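Local atomic coordinates of ATP-dependent CLP protease, putative (Plasmodium falciparum, PDB entry 2F6I), a protein that probably cleaves proteins to small peptides in an ATP-dependent manner, as a serine protease of the ClpP family whose catalytic domain forms this chain. Residues 125-130 with 198-203. Sequence-based numbering, arbitrary orientation.
Sequences SLPNCR and DEVIET
At one edge of the parallel sheet of the ClpP fold, as it stands within one subunit, Ser125, at the end of strand 123-125, forms a parallel bridge with Val200 of the short strand 199-200. Two backbone bonds flank Val200. Ile201 N donates to Ser125 O at 3.1 Å with an N-H...O angle of 153°, while the bond from Ser125 N to Glu199 O is weak, at 3.4 Å and 133°. Besides the Ile201 N-H, Ser125 O takes a CA-H...O contact from Val200 CA at 3.5 Å. Past the bridge the first chain leaves the sheet in a type I turn from Leu126 to Cys129, and Ser125 OG hydrogen-bonds to Leu126 O at 3.0 Å, tying the strand end to the start of the turn.

The central parallel sheet with helices packed against it is the crotonase-like core of ClpP, and where its last two strands run out the pairing gives way to side-chain packing. The Pro127 ring lies against the second chain, its CG 3.4 Å from Ile201 O and 4.0 Å from both Thr203 CB and Thr203 OG1; the hydroxyl oxygen is just as near to Pro127 CD. A first torsion of 177° sets Val200 CG1 beside its own carbonyl carbon, where it reaches Pro127 CA at 4.2 Å. On the side of the strand pair away from Val200 CG1 the side chains of Leu126 and Ile201 cross obliquely, Leu126 CD2 lying 4.1 Å from Ile201 CD1. Ala188 of helix 188-194 packs on both Ser125 and Val200, whereas a neighbouring subunit adjoins the turn and the second chain: its Asp90 packs on Leu126 and Pro127, and its Tyr94 on Ile201.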
loop_
_atom_site.group_PDB
_atom_site.type_symbol
_atom_site.label_atom_id
_atom_site.label_comp_id
_atom_site.label_asym_id
_atom_site.label_seq_id
_atom_site.Cartn_x
_atom_site.Cartn_y
_atom_site.Cartn_z
ATOM N N SER C 125 6.932 44.764 -4.992
ATOM C CA SER C 125 6.027 43.779 -4.433
ATOM C C SER C 125 4.591 44.271 -4.506
ATOM O O SER C 125 4.322 45.451 -4.291
ATOM C CB SER C 125 6.390 43.498 -2.973
ATOM O OG SER C 125 5.365 42.762 -2.327
ATOM N N LEU C 126 3.674 43.367 -4.836
ATOM C CA LEU C 126 2.267 43.719 -4.888
ATOM C C LEU C 126 1.812 43.829 -3.431
ATOM O O LEU C 126 2.412 43.222 -2.543
ATOM C CB LEU C 126 1.476 42.650 -5.650
ATOM C CG LEU C 126 1.655 42.699 -7.172
ATOM C CD1 LEU C 126 0.990 41.505 -7.812
ATOM C CD2 LEU C 126 1.053 43.988 -7.714
ATOM N N PRO C 127 0.745 44.601 -3.171
ATOM C CA PRO C 127 0.152 44.857 -1.852
ATOM C C PRO C 127 -0.069 43.696 -0.869
ATOM O O PRO C 127 0.351 43.774 0.287
ATOM C CB PRO C 127 -1.166 45.554 -2.198
ATOM C CG PRO C 127 -0.869 46.237 -3.473
ATOM C CD PRO C 127 -0.101 45.185 -4.227
ATOM N N ASN C 128 -0.732 42.634 -1.321
ATOM C CA ASN C 128 -1.048 41.501 -0.449
ATOM C C ASN C 128 0.015 40.430 -0.234
ATOM O O ASN C 128 -0.219 39.462 0.483
ATOM C CB ASN C 128 -2.339 40.842 -0.934
ATOM C CG ASN C 128 -3.545 41.743 -0.752
ATOM O OD1 ASN C 128 -4.326 41.956 -1.682
ATOM N ND2 ASN C 128 -3.704 42.277 0.457
ATOM N N CYS C 129 1.183 40.602 -0.835
ATOM C CA CYS C 129 2.252 39.623 -0.682
ATOM C C CYS C 129 2.716 39.482 0.769
ATOM O O CYS C 129 2.800 40.464 1.510
ATOM C CB CYS C 129 3.440 40.009 -1.562
ATOM S SG CYS C 129 4.768 38.794 -1.569
ATOM N N ARG C 130 3.009 38.252 1.173
ATOM C CA ARG C 130 3.491 37.986 2.522
ATOM C C ARG C 130 4.941 37.545 2.380
ATOM O O ARG C 130 5.239 36.599 1.653
ATOM C CB ARG C 130 2.656 36.889 3.185
ATOM C CG ARG C 130 1.170 37.224 3.289
ATOM C CD ARG C 130 0.928 38.430 4.186
ATOM N NE ARG C 130 1.099 38.103 5.599
ATOM C CZ ARG C 130 1.137 39.002 6.578
ATOM N NH1 ARG C 130 1.023 40.296 6.306
ATOM N NH2 ARG C 130 1.281 38.603 7.835
ATOM N N ASP C 198 12.087 47.868 -2.654
ATOM C CA ASP C 198 12.192 49.317 -2.724
ATOM C C ASP C 198 10.836 50.011 -2.690
ATOM O O ASP C 198 10.701 51.086 -2.108
ATOM C CB ASP C 198 12.950 49.719 -3.986
ATOM C CG ASP C 198 14.290 49.024 -4.096
ATOM O OD1 ASP C 198 15.121 49.186 -3.178
ATOM O OD2 ASP C 198 14.510 48.313 -5.097
ATOM N N GLU C 199 9.829 49.404 -3.309
ATOM C CA GLU C 199 8.509 50.017 -3.317
ATOM C C GLU C 199 7.344 49.051 -3.463
ATOM O O GLU C 199 7.479 47.963 -4.024
ATOM C CB GLU C 199 8.435 51.078 -4.419
ATOM C CG GLU C 199 8.959 50.621 -5.764
ATOM C CD GLU C 199 8.960 51.738 -6.792
ATOM O OE1 GLU C 199 9.509 52.821 -6.491
ATOM O OE2 GLU C 199 8.417 51.532 -7.902
ATOM N N VAL C 200 6.198 49.469 -2.936
ATOM C CA VAL C 200 4.974 48.685 -2.993
ATOM C C VAL C 200 4.131 49.214 -4.146
ATOM O O VAL C 200 3.717 50.371 -4.137
ATOM C CB VAL C 200 4.163 48.818 -1.685
ATOM C CG1 VAL C 200 2.862 48.041 -1.799
ATOM C CG2 VAL C 200 4.990 48.317 -0.507
ATOM N N ILE C 201 3.880 48.368 -5.138
ATOM C CA ILE C 201 3.089 48.775 -6.291
ATOM C C ILE C 201 1.677 49.185 -5.892
ATOM O O ILE C 201 0.990 48.465 -5.168
ATOM C CB ILE C 201 3.011 47.643 -7.332
ATOM C CG1 ILE C 201 4.421 47.299 -7.821
ATOM C CG2 ILE C 201 2.129 48.064 -8.500
ATOM C CD1 ILE C 201 4.501 46.037 -8.656
ATOM N N GLU C 202 1.257 50.357 -6.359
ATOM C CA GLU C 202 -0.075 50.867 -6.067
ATOM C C GLU C 202 -1.060 50.073 -6.912
ATOM O O GLU C 202 -0.782 49.734 -8.060
ATOM C CB GLU C 202 -0.164 52.354 -6.402
ATOM N N THR C 203 -2.217 49.791 -6.340
ATOM C CA THR C 203 -3.223 49.003 -7.023
ATOM C C THR C 203 -4.577 49.703 -6.957
ATOM O O THR C 203 -4.763 50.618 -6.161
ATOM C CB THR C 203 -3.273 47.601 -6.361
ATOM O OG1 THR C 203 -2.463 46.694 -7.117
ATOM C CG2 THR C 203 -4.677 47.082 -6.242
#